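Local coordinates for protein acetylornithine aminotransferase (Aquifex aeolicus, PDB 2EH6) that catalyses the pyridoxal-phosphate-dependent exchange of an amino group between N(2)-acetyl-L-ornithine and 2-oxoglutarate, a step of arginine biosynthesis, at residues V99-K104 and G265-T270; L105-W110 and P152-A157; G133-T138 and K145-L150; T216-G219 and F224-Y227; P234-L239 and E256-S261. All coordinates share one frame; numbering follows the deposited sequence.

Contact 1 opens on helix 95-112, and contact 2 opens directly after it on the same helix. Within the span of contact 2, contact 3 closes the short loop that follows helix 132-137; contact 2 then closes at strand 154-157, an outermost strand of the seven-stranded sheet that also holds 208-212 and 236-239. Contact 4 pinches a loop between strands 208-212 and 236-239. Contact 5 comes next in series, joining strand 236-239 to helix 256-259. Contact 1 closes last, at 265-270, and so encloses the other four; none cross. Contacts 1, 2, 3 and 5 meet round helix 95-112 and the sheet; contact 4 touches contact 5 alone. Contacts 1, 2 and 3 also line the interface with the second subunit.

Contact 1 (V99-K104 and G265-T270); sequences VEAAIK and GSHGST. With PLP (pyridoxal-5'-phosphate), chain D.
K104 and H267 cross at about a right angle, the lysine chain reaching the imidazole at its ND1 corner. A bend at chi3 (66°) brings the aliphatic part beside the ring, CD lying 3.8 Å from H267 ND1, and the tip then donates from K104 NZ to H267 ND1 at 3.0 Å, tilted 18° from the ring plane. H267 CG is turned away from its own backbone N, which carries the ring toward the helix. At the other nitrogen the A101 CB methyl approaches H267 NE2 obliquely, at 3.8 Å. A water ties K104 NZ to S266 O, and R130 O of the second subunit takes a further hydrogen bond from the ammonium. A leucine at H267 would probably leave K104 without one acceptor and its tip freer to turn. Farther along, T270 OG1 (2.7 Å) and T270 N (3.0 Å) both donate to O2P of a pyridoxal phosphate that is also held by G95 and T96 of the second subunit, so the segment helps build the partner's active site. With a lysine as donor, H267 ND1 acts as an acceptor, consistent with a neutral imidazole protonated on NE2.

Contact 2 (L105-W110 and P152-A157); sequences LARKYW and PGFSYA
P152 meets R107 first: its carbonyl O accepts from R107 NH2 at 2.8 Å. The donor lies nearly head-on to the C=O (165°) and the oxygen lies in the guanidinium plane, although the N-H itself is bent, with an angle of 135° at the hydrogen. R107 gets there with a chain extended from CG to NE. G153 follows, its CA 4.4 Å from R107 NH2; its backbone angles alone already call for glycine, and a beta carbon would also press on that nitrogen. F154 begins the strand. Its ring corner CE1 comes 3.9 Å from R107 NH2, with the guanidinium and ring planes 44° apart, while its ring also meets that of F120 on the neighbouring strand 119-123. G153, S155 and A157 pair through the backbone with strand 119-123, 154-157 being an outermost strand of that seven-stranded sheet within this chain, and Y156 OH bonds to S136 O. The other guanidinium nitrogens are also engaged: NE gives to W118 O, and NH1 to P149 O and F147 O of the second subunit. A methionine replacing R107 would probably leave these four carbonyls short of a donor and weaken the join between subunits. Carbonyl oxygens from two chains thus surround one cation, and their dipoles probably stabilise its positive charge at the interface.

Contact 3 (G133-T138 and K145-L150); sequences GSLSAT and KGFEPL
S136 OG is gripped from two directions while resting on L150: it donates to Y132 O one helical turn back, accepts from V151 N, and lies 3.2 Å from L150 CB. A chi1 of -59° sets the hydroxyl beside its own backbone N, where it can serve the helix and the returning loop together. On the residue before, L135 CG stands opposite the backbone N (chi1 -176°), and its CD2 methyl reaches across to two partners, F147 CD2 at 4.1 Å and L150 CD2 at 4.1 Å. The leucine meets both side chains at about a right angle, and its methyl approaches the F147 ring obliquely. At the helix end S134 O accepts from T138 N at 3.0 Å and T138 OG1 at 2.9 Å, which arrive from opposite faces of its plane. In the loop, G146 N donates to E148 OE1 at 2.9 Å on the syn side, and that carboxylate makes a salt bridge to R111 of the second subunit. F147 makes a cation-pi contact with K104 of the second subunit, and the peptide before P149 is cis. The arrangement is a loop folded back over the end of helix 132-137, at the dimer interface of this class-III aminotransferase and near R130, a predicted substrate-binding residue.

Contact 4 (T216-G219 and F224-Y227); sequences TGIG and FYAY
I218 leans against F224, the two side chains lying side by side and pointing the same way. CB of I218 starts out directed away from segment 224-227, on a backbone with positive phi (60°). CG1 takes the place beside the backbone N, and from it CD1 turns back to do the touching: it lies 4.0 Å from F224 CE2, 4.1 Å from F224 CZ and 4.4 Å from Y225 CE1, approaching both rings obliquely. The two rings of segment 224-227 meet edge to face: the F224 edge, at CD2, sits 3.4 Å above the centre of the Y225 face. Between the backbones, G219 N donates to F224 O at 2.9 Å, closing a short loop. The N-H points straight at the oxygen (165°), but the donor is tilted 28° from the carbonyl plane. At the other end T216 CB packs on A226 CB at 3.5 Å. T216 OG1 hydrogen-bonds to E213 OE1, which also receives A226 N, so one carboxylate oxygen ties both sides of the loop to a residue inferred to bind pyridoxal phosphate. Y225 OH bonds to L79 O. The whole sits buried between strand 236-239, where L239 meets I218 and I237 meets Y225, and helix 275-308, whose V284 and V288 pack on I218 and V285 on F224.

Contact 5 (P234-L239 and E256-S261); sequences PDVIAL and EEVAQS
In the seven-stranded mixed sheet at the core of this aminotransferase, strand 236-239 runs antiparallel to strand 250-255, and the short helix 256-259 that follows the latter packs back on the start of the former through V258. The valine's CB is aimed at the strand. Its CG1, anti to the backbone N (chi1 -180°), meets V236 CG2 at 4.1 Å, the two side chains crossing at about a right angle. The other branch, V258 CG2, lies 4.3 Å from D235 CB, so the valine touches two consecutive residues. L105 of helix 95-112 and L208 of the next strand also pack on V258, adding to a small apolar cluster. The acid of D235 is turned to other partners: OD1 makes a salt bridge to R255 NE, and OD2 accepts from L209 N. R255 also pairs with E257 through NH1, standing between two acids whose D235 OD1 and E257 OE1 are 6.5 Å apart. Within the helical turn, E256 O takes two donors from Q260, the backbone N at 3.2 Å and NE2 at 3.1 Å, from opposite faces of its plane. S261 N bonds to V258 O at 3.0 Å, and the serine reaches D112 with OG and K108 with O, linking this turn to helix 95-112. The direct join across the contact is therefore purely apolar, while the buried carboxylate beside it is matched by an arginine and a backbone N-H, and R255 probably offsets the mutual repulsion of D235 and E257.

Contact 1 (V99-K104 and G265-T270)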
# COMPACT_ATOMS: atom_id res chain seq x y z
N VAL A 99 3.22 8.14 4.39
CA VAL A 99 3.63 8.71 5.66
C VAL A 99 4.79 7.88 6.22
O VAL A 99 5.74 8.43 6.78
CB VAL A 99 2.46 8.74 6.66
CG1 VAL A 99 2.96 9.03 8.07
CG2 VAL A 99 1.47 9.83 6.23
N GLU A 100 4.73 6.57 6.04
CA GLU A 100 5.80 5.69 6.51
C GLU A 100 7.13 6.07 5.85
O GLU A 100 8.17 6.13 6.51
CB GLU A 100 5.47 4.23 6.19
CG GLU A 100 4.29 3.63 6.94
CD GLU A 100 4.68 2.98 8.26
OE1 GLU A 100 5.89 2.89 8.56
OE2 GLU A 100 3.77 2.54 9.00
N ALA A 101 7.09 6.33 4.54
CA ALA A 101 8.29 6.70 3.79
C ALA A 101 8.84 8.03 4.31
O ALA A 101 10.05 8.21 4.38
CB ALA A 101 7.98 6.82 2.30
N ALA A 102 7.94 8.95 4.66
CA ALA A 102 8.35 10.26 5.17
C ALA A 102 9.07 10.14 6.52
O ALA A 102 10.10 10.77 6.73
CB ALA A 102 7.14 11.17 5.31
N ILE A 103 8.50 9.34 7.42
CA ILE A 103 9.08 9.12 8.74
C ILE A 103 10.46 8.51 8.62
O ILE A 103 11.40 8.90 9.31
CB ILE A 103 8.18 8.18 9.58
CG1 ILE A 103 6.87 8.89 9.92
CG2 ILE A 103 8.91 7.74 10.86
CD1 ILE A 103 5.83 7.99 10.56
N LYS A 104 10.59 7.54 7.72
CA LYS A 104 11.87 6.88 7.50
C LYS A 104 12.90 7.85 6.93
O LYS A 104 14.04 7.90 7.40
CB LYS A 104 11.71 5.69 6.55
CG LYS A 104 10.85 4.57 7.13
CD LYS A 104 10.78 3.36 6.21
CE LYS A 104 12.12 2.67 6.07
NZ LYS A 104 12.05 1.47 5.19
N GLY A 265 18.83 1.04 -2.01
CA GLY A 265 18.56 -0.04 -1.09
C GLY A 265 17.95 0.37 0.24
O GLY A 265 17.53 -0.49 1.02
N SER A 266 17.90 1.67 0.51
CA SER A 266 17.36 2.17 1.76
C SER A 266 15.84 2.05 1.88
O SER A 266 15.31 1.98 2.99
CB SER A 266 17.76 3.63 1.96
OG SER A 266 17.19 4.46 0.96
N HIS A 267 15.15 2.02 0.75
CA HIS A 267 13.69 1.91 0.78
C HIS A 267 13.21 1.47 -0.60
O HIS A 267 13.96 1.49 -1.57
CB HIS A 267 13.08 3.26 1.15
CG HIS A 267 11.62 3.20 1.50
ND1 HIS A 267 11.13 2.46 2.55
CD2 HIS A 267 10.54 3.78 0.92
CE1 HIS A 267 9.82 2.59 2.62
NE2 HIS A 267 9.44 3.39 1.64
N GLY A 268 11.95 1.05 -0.67
CA GLY A 268 11.41 0.60 -1.94
C GLY A 268 9.99 0.08 -1.78
O GLY A 268 9.47 -0.01 -0.67
N SER A 269 9.38 -0.23 -2.92
CA SER A 269 8.01 -0.74 -2.97
C SER A 269 7.87 -1.57 -4.25
O SER A 269 8.31 -1.14 -5.32
CB SER A 269 7.01 0.43 -3.01
OG SER A 269 5.68 -0.03 -3.17
N THR A 270 7.29 -2.76 -4.14
CA THR A 270 7.14 -3.60 -5.32
C THR A 270 6.17 -2.98 -6.33
O THR A 270 6.52 -2.82 -7.50
CB THR A 270 6.64 -5.02 -4.95
OG1 THR A 270 7.58 -5.65 -4.07
CG2 THR A 270 6.49 -5.87 -6.20
N1 PLP D . 7.08 -10.03 2.09
C2 PLP D . 7.63 -10.90 1.22
C2A PLP D . 7.86 -12.33 1.64
C3 PLP D . 8.00 -10.48 -0.07
O3 PLP D . 8.56 -11.36 -0.96
C4 PLP D . 7.78 -9.12 -0.45
C4A PLP D . 8.15 -8.68 -1.82
C5 PLP D . 7.18 -8.22 0.52
C6 PLP D . 6.85 -8.73 1.78
C5A PLP D . 6.92 -6.76 0.19
O4P PLP D . 5.79 -6.67 -0.67
P PLP D . 5.52 -5.11 -1.03
O1P PLP D . 5.22 -4.32 0.17
O2P PLP D . 6.81 -4.49 -1.77
O3P PLP D . 4.26 -5.08 -2.03
O HOH W 1 14.40 -0.09 4.77

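Contact 2 (L105-W110 and P152-A157)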
# COMPACT_ATOMS: atom_id res chain seq x y z
N LEU A 105 12.49 8.63 5.93
CA LEU A 105 13.40 9.60 5.30
C LEU A 105 13.90 10.64 6.29
O LEU A 105 15.07 11.01 6.28
CB LEU A 105 12.69 10.31 4.13
CG LEU A 105 13.49 11.38 3.39
CD1 LEU A 105 14.71 10.77 2.71
CD2 LEU A 105 12.61 12.05 2.36
N ALA A 106 13.00 11.11 7.16
CA ALA A 106 13.35 12.12 8.15
C ALA A 106 14.37 11.58 9.15
O ALA A 106 15.32 12.28 9.50
CB ALA A 106 12.10 12.57 8.88
N ARG A 107 14.17 10.35 9.61
CA ARG A 107 15.11 9.75 10.56
C ARG A 107 16.47 9.52 9.92
O ARG A 107 17.50 9.86 10.51
CB ARG A 107 14.56 8.43 11.12
CG ARG A 107 13.59 8.63 12.27
CD ARG A 107 13.24 7.33 12.96
NE ARG A 107 12.43 7.59 14.16
CZ ARG A 107 11.86 6.65 14.90
NH1 ARG A 107 12.01 5.37 14.59
NH2 ARG A 107 11.14 7.00 15.96
N LYS A 108 16.48 8.94 8.73
CA LYS A 108 17.75 8.68 8.06
C LYS A 108 18.47 9.98 7.71
O LYS A 108 19.70 10.05 7.75
CB LYS A 108 17.55 7.84 6.80
CG LYS A 108 18.86 7.44 6.16
CD LYS A 108 18.71 6.30 5.18
CE LYS A 108 20.06 5.90 4.62
NZ LYS A 108 20.71 7.05 3.91
N TYR A 109 17.69 11.01 7.39
CA TYR A 109 18.25 12.31 7.05
C TYR A 109 19.22 12.79 8.13
O TYR A 109 20.37 13.13 7.85
CB TYR A 109 17.13 13.34 6.90
CG TYR A 109 17.62 14.76 6.71
CD1 TYR A 109 18.30 15.13 5.56
CD2 TYR A 109 17.39 15.72 7.69
CE1 TYR A 109 18.74 16.45 5.38
CE2 TYR A 109 17.83 17.04 7.52
CZ TYR A 109 18.50 17.39 6.37
OH TYR A 109 18.93 18.69 6.19
N TRP A 110 18.74 12.80 9.38
CA TRP A 110 19.55 13.24 10.51
C TRP A 110 20.70 12.29 10.82
O TRP A 110 21.75 12.72 11.30
CB TRP A 110 18.67 13.44 11.74
CG TRP A 110 17.72 14.59 11.60
CD1 TRP A 110 16.35 14.53 11.61
CD2 TRP A 110 18.05 15.97 11.40
NE1 TRP A 110 15.82 15.79 11.44
CE2 TRP A 110 16.84 16.69 11.31
CE3 TRP A 110 19.27 16.67 11.30
CZ2 TRP A 110 16.80 18.07 11.12
CZ3 TRP A 110 19.23 18.05 11.11
CH2 TRP A 110 18.00 18.74 11.02
N PRO A 152 8.71 3.77 18.93
CA PRO A 152 9.05 4.75 19.96
C PRO A 152 9.36 6.13 19.39
O PRO A 152 9.77 6.25 18.24
CB PRO A 152 10.28 4.14 20.64
CG PRO A 152 10.20 2.67 20.30
CD PRO A 152 9.70 2.69 18.88
N GLY A 153 9.15 7.16 20.20
CA GLY A 153 9.48 8.50 19.78
C GLY A 153 8.40 9.43 19.31
O GLY A 153 8.71 10.50 18.78
N PHE A 154 7.13 9.07 19.48
CA PHE A 154 6.05 9.94 19.04
C PHE A 154 5.26 10.54 20.20
O PHE A 154 4.89 9.84 21.14
CB PHE A 154 5.11 9.19 18.09
CG PHE A 154 5.75 8.79 16.79
CD1 PHE A 154 6.63 7.72 16.73
CD2 PHE A 154 5.50 9.51 15.62
CE1 PHE A 154 7.24 7.36 15.53
CE2 PHE A 154 6.11 9.17 14.42
CZ PHE A 154 6.98 8.09 14.37
N SER A 155 5.02 11.84 20.13
CA SER A 155 4.26 12.54 21.16
C SER A 155 3.23 13.41 20.45
O SER A 155 3.44 13.83 19.31
CB SER A 155 5.18 13.40 22.03
OG SER A 155 5.83 14.40 21.27
N TYR A 156 2.12 13.69 21.12
CA TYR A 156 1.06 14.47 20.50
C TYR A 156 0.78 15.83 21.12
O TYR A 156 0.43 15.94 22.30
CB TYR A 156 -0.22 13.62 20.48
CG TYR A 156 0.07 12.19 20.09
CD1 TYR A 156 0.49 11.87 18.80
CD2 TYR A 156 -0.00 11.17 21.03
CE1 TYR A 156 0.85 10.56 18.47
CE2 TYR A 156 0.36 9.86 20.71
CZ TYR A 156 0.78 9.57 19.43
OH TYR A 156 1.17 8.28 19.12
N ALA A 157 0.94 16.88 20.31
CA ALA A 157 0.69 18.24 20.75
C ALA A 157 -0.74 18.60 20.35
O ALA A 157 -1.47 17.77 19.80
CB ALA A 157 1.67 19.20 20.09

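Contact 3 (G133-T138 and K145-L150)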
# COMPACT_ATOMS: atom_id res chain seq x y z
N GLY A 133 4.25 2.63 11.57
CA GLY A 133 4.87 3.94 11.58
C GLY A 133 3.83 5.04 11.59
O GLY A 133 3.87 5.96 12.42
N SER A 134 2.87 4.94 10.68
CA SER A 134 1.81 5.94 10.58
C SER A 134 0.87 5.87 11.77
O SER A 134 0.31 6.89 12.18
CB SER A 134 1.00 5.72 9.29
OG SER A 134 1.85 5.71 8.16
N LEU A 135 0.68 4.67 12.30
CA LEU A 135 -0.21 4.50 13.45
C LEU A 135 0.39 5.23 14.64
O LEU A 135 -0.33 5.79 15.46
CB LEU A 135 -0.39 3.02 13.77
CG LEU A 135 -1.38 2.71 14.91
CD1 LEU A 135 -2.75 3.27 14.55
CD2 LEU A 135 -1.46 1.21 15.13
N SER A 136 1.72 5.21 14.74
CA SER A 136 2.40 5.88 15.84
C SER A 136 2.24 7.39 15.73
O SER A 136 2.13 8.08 16.74
CB SER A 136 3.87 5.49 15.86
OG SER A 136 4.01 4.09 16.01
N ALA A 137 2.22 7.91 14.50
CA ALA A 137 2.06 9.34 14.27
C ALA A 137 0.62 9.79 14.49
O ALA A 137 0.35 10.94 14.80
CB ALA A 137 2.51 9.70 12.86
N THR A 138 -0.32 8.86 14.29
CA THR A 138 -1.74 9.14 14.46
C THR A 138 -2.03 9.42 15.94
O THR A 138 -1.87 8.55 16.79
CB THR A 138 -2.57 7.95 13.94
OG1 THR A 138 -2.37 7.84 12.53
CG2 THR A 138 -4.04 8.13 14.23
N LYS A 145 -4.98 1.00 20.73
CA LYS A 145 -5.40 -0.07 21.64
C LYS A 145 -5.31 -1.50 21.13
O LYS A 145 -6.01 -1.89 20.19
CB LYS A 145 -6.82 0.21 22.15
CG LYS A 145 -6.99 1.60 22.75
CD LYS A 145 -5.95 1.89 23.83
CE LYS A 145 -6.11 3.29 24.41
NZ LYS A 145 -5.03 3.61 25.38
N GLY A 146 -4.45 -2.29 21.78
CA GLY A 146 -4.27 -3.68 21.42
C GLY A 146 -3.11 -3.93 20.48
O GLY A 146 -2.75 -5.08 20.23
N PHE A 147 -2.51 -2.86 19.97
CA PHE A 147 -1.41 -2.98 19.03
C PHE A 147 -0.04 -2.56 19.59
O PHE A 147 0.98 -2.78 18.95
CB PHE A 147 -1.73 -2.15 17.78
CG PHE A 147 -3.08 -2.46 17.18
CD1 PHE A 147 -3.41 -3.76 16.81
CD2 PHE A 147 -4.01 -1.45 16.97
CE1 PHE A 147 -4.65 -4.05 16.23
CE2 PHE A 147 -5.25 -1.73 16.39
CZ PHE A 147 -5.57 -3.03 16.03
N GLU A 148 -0.04 -1.98 20.79
CA GLU A 148 1.21 -1.54 21.42
C GLU A 148 2.14 -2.72 21.68
O GLU A 148 1.70 -3.87 21.78
CB GLU A 148 0.91 -0.82 22.74
CG GLU A 148 -0.17 0.26 22.64
CD GLU A 148 -1.58 -0.25 22.90
OE1 GLU A 148 -1.83 -1.46 22.72
OE2 GLU A 148 -2.44 0.56 23.28
N PRO A 149 3.46 -2.46 21.78
CA PRO A 149 4.11 -1.14 21.67
C PRO A 149 4.24 -0.64 20.24
O PRO A 149 4.49 -1.41 19.31
CB PRO A 149 5.48 -1.39 22.30
CG PRO A 149 5.77 -2.79 21.86
CD PRO A 149 4.45 -3.49 22.12
N LEU A 150 4.07 0.67 20.07
CA LEU A 150 4.17 1.30 18.76
C LEU A 150 5.63 1.66 18.54
O LEU A 150 6.50 1.28 19.32
CB LEU A 150 3.33 2.57 18.74
CG LEU A 150 1.87 2.40 19.18
CD1 LEU A 150 1.18 3.75 19.19
CD2 LEU A 150 1.16 1.42 18.25

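Contact 4 (T216-G219 and F224-Y227)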
# COMPACT_ATOMS: atom_id res chain seq x y z
N THR A 216 -5.74 16.48 1.93
CA THR A 216 -5.84 17.85 1.42
C THR A 216 -5.19 18.08 0.07
O THR A 216 -5.48 19.07 -0.61
CB THR A 216 -5.18 18.86 2.38
OG1 THR A 216 -3.79 18.56 2.49
CG2 THR A 216 -5.83 18.81 3.76
N GLY A 217 -4.30 17.18 -0.33
CA GLY A 217 -3.59 17.35 -1.58
C GLY A 217 -4.33 17.19 -2.90
O GLY A 217 -5.46 16.70 -2.96
N ILE A 218 -3.65 17.62 -3.95
CA ILE A 218 -4.14 17.54 -5.32
C ILE A 218 -5.46 18.28 -5.57
O ILE A 218 -6.43 17.70 -6.07
CB ILE A 218 -4.27 16.06 -5.76
CG1 ILE A 218 -3.07 15.24 -5.23
CG2 ILE A 218 -4.29 15.96 -7.28
CD1 ILE A 218 -1.69 15.76 -5.67
N GLY A 219 -5.47 19.57 -5.21
CA GLY A 219 -6.63 20.43 -5.44
C GLY A 219 -7.82 20.42 -4.50
O GLY A 219 -8.68 21.31 -4.59
N PHE A 224 -3.34 23.48 -5.45
CA PHE A 224 -2.80 22.17 -5.73
C PHE A 224 -2.42 21.47 -4.42
O PHE A 224 -2.82 20.34 -4.17
CB PHE A 224 -1.59 22.26 -6.65
CG PHE A 224 -1.28 20.97 -7.35
CD1 PHE A 224 -2.02 20.57 -8.45
CD2 PHE A 224 -0.29 20.12 -6.86
CE1 PHE A 224 -1.79 19.34 -9.06
CE2 PHE A 224 -0.05 18.89 -7.46
CZ PHE A 224 -0.80 18.50 -8.57
N TYR A 225 -1.62 22.15 -3.60
CA TYR A 225 -1.23 21.63 -2.29
C TYR A 225 -1.83 22.60 -1.28
O TYR A 225 -1.70 23.81 -1.43
CB TYR A 225 0.29 21.61 -2.13
CG TYR A 225 1.00 20.72 -3.11
CD1 TYR A 225 0.64 19.37 -3.27
CD2 TYR A 225 2.05 21.21 -3.88
CE1 TYR A 225 1.32 18.55 -4.15
CE2 TYR A 225 2.73 20.40 -4.77
CZ TYR A 225 2.36 19.07 -4.90
OH TYR A 225 3.05 18.26 -5.76
N ALA A 226 -2.49 22.07 -0.25
CA ALA A 226 -3.11 22.92 0.76
C ALA A 226 -2.13 23.83 1.50
O ALA A 226 -2.51 24.92 1.93
CB ALA A 226 -3.87 22.05 1.76
N TYR A 227 -0.89 23.40 1.64
CA TYR A 227 0.09 24.22 2.35
C TYR A 227 0.34 25.56 1.66
O TYR A 227 0.83 26.51 2.28
CB TYR A 227 1.42 23.46 2.52
CG TYR A 227 2.32 23.41 1.30
CD1 TYR A 227 3.02 24.54 0.85
CD2 TYR A 227 2.49 22.22 0.59
CE1 TYR A 227 3.85 24.49 -0.26
CE2 TYR A 227 3.32 22.15 -0.53
CZ TYR A 227 4.00 23.29 -0.95
OH TYR A 227 4.80 23.22 -2.07

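Contact 5 (P234-L239 and E256-S261)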
# COMPACT_ATOMS: atom_id res chain seq x y z
N PRO A 234 7.36 23.23 3.50
CA PRO A 234 7.62 21.90 4.06
C PRO A 234 8.84 21.20 3.48
O PRO A 234 9.18 21.37 2.31
CB PRO A 234 6.32 21.15 3.77
CG PRO A 234 5.84 21.79 2.49
CD PRO A 234 6.08 23.26 2.77
N ASP A 235 9.50 20.41 4.32
CA ASP A 235 10.67 19.67 3.88
C ASP A 235 10.19 18.40 3.18
O ASP A 235 10.83 17.90 2.25
CB ASP A 235 11.53 19.32 5.09
CG ASP A 235 12.01 20.56 5.83
OD1 ASP A 235 12.88 21.26 5.29
OD2 ASP A 235 11.52 20.84 6.94
N VAL A 236 9.04 17.89 3.62
CA VAL A 236 8.46 16.69 3.03
C VAL A 236 6.93 16.74 3.11
O VAL A 236 6.36 17.23 4.08
CB VAL A 236 8.90 15.40 3.78
CG1 VAL A 236 8.40 14.16 3.03
CG2 VAL A 236 10.42 15.36 3.92
N ILE A 237 6.27 16.25 2.06
CA ILE A 237 4.81 16.17 2.09
C ILE A 237 4.42 14.77 1.63
O ILE A 237 5.17 14.14 0.88
CB ILE A 237 4.13 17.22 1.17
CG1 ILE A 237 4.51 17.00 -0.29
CG2 ILE A 237 4.50 18.64 1.64
CD1 ILE A 237 3.73 17.87 -1.26
N ALA A 238 3.28 14.28 2.10
CA ALA A 238 2.80 12.96 1.72
C ALA A 238 1.53 13.16 0.90
O ALA A 238 0.70 14.01 1.22
CB ALA A 238 2.51 12.12 2.97
N LEU A 239 1.38 12.37 -0.16
CA LEU A 239 0.21 12.48 -1.03
C LEU A 239 -0.36 11.10 -1.33
O LEU A 239 0.36 10.11 -1.28
CB LEU A 239 0.61 13.13 -2.36
CG LEU A 239 1.18 14.55 -2.35
CD1 LEU A 239 1.88 14.81 -3.67
CD2 LEU A 239 0.07 15.57 -2.10
N GLU A 256 15.17 18.65 -2.36
CA GLU A 256 16.46 18.06 -2.73
C GLU A 256 17.39 17.58 -1.62
O GLU A 256 17.86 16.44 -1.65
CB GLU A 256 17.25 19.06 -3.59
CG GLU A 256 16.75 19.22 -5.00
CD GLU A 256 16.98 17.99 -5.85
OE1 GLU A 256 17.87 17.18 -5.51
OE2 GLU A 256 16.29 17.85 -6.87
N GLU A 257 17.68 18.45 -0.66
CA GLU A 257 18.60 18.09 0.41
C GLU A 257 18.15 16.92 1.28
O GLU A 257 18.98 16.10 1.67
CB GLU A 257 18.87 19.30 1.30
CG GLU A 257 19.77 18.95 2.47
CD GLU A 257 20.02 20.11 3.39
OE1 GLU A 257 19.10 20.94 3.57
OE2 GLU A 257 21.14 20.20 3.93
N VAL A 258 16.87 16.85 1.58
CA VAL A 258 16.38 15.75 2.41
C VAL A 258 16.30 14.48 1.56
O VAL A 258 16.72 13.41 2.00
CB VAL A 258 15.00 16.08 3.01
CG1 VAL A 258 14.51 14.93 3.87
CG2 VAL A 258 15.10 17.35 3.86
N ALA A 259 15.79 14.62 0.34
CA ALA A 259 15.64 13.49 -0.57
C ALA A 259 16.93 12.70 -0.76
O ALA A 259 16.90 11.50 -1.04
CB ALA A 259 15.12 13.97 -1.92
N GLN A 260 18.06 13.39 -0.62
CA GLN A 260 19.36 12.75 -0.79
C GLN A 260 19.53 11.51 0.07
O GLN A 260 20.16 10.55 -0.34
CB GLN A 260 20.49 13.74 -0.45
CG GLN A 260 20.54 14.99 -1.33
CD GLN A 260 20.72 14.67 -2.80
OE1 GLN A 260 21.71 14.04 -3.19
NE2 GLN A 260 19.77 15.10 -3.63
N SER A 261 18.96 11.54 1.28
CA SER A 261 19.07 10.43 2.21
C SER A 261 18.46 9.11 1.78
O SER A 261 18.79 8.06 2.34
CB SER A 261 18.50 10.83 3.57
OG SER A 261 19.34 11.79 4.20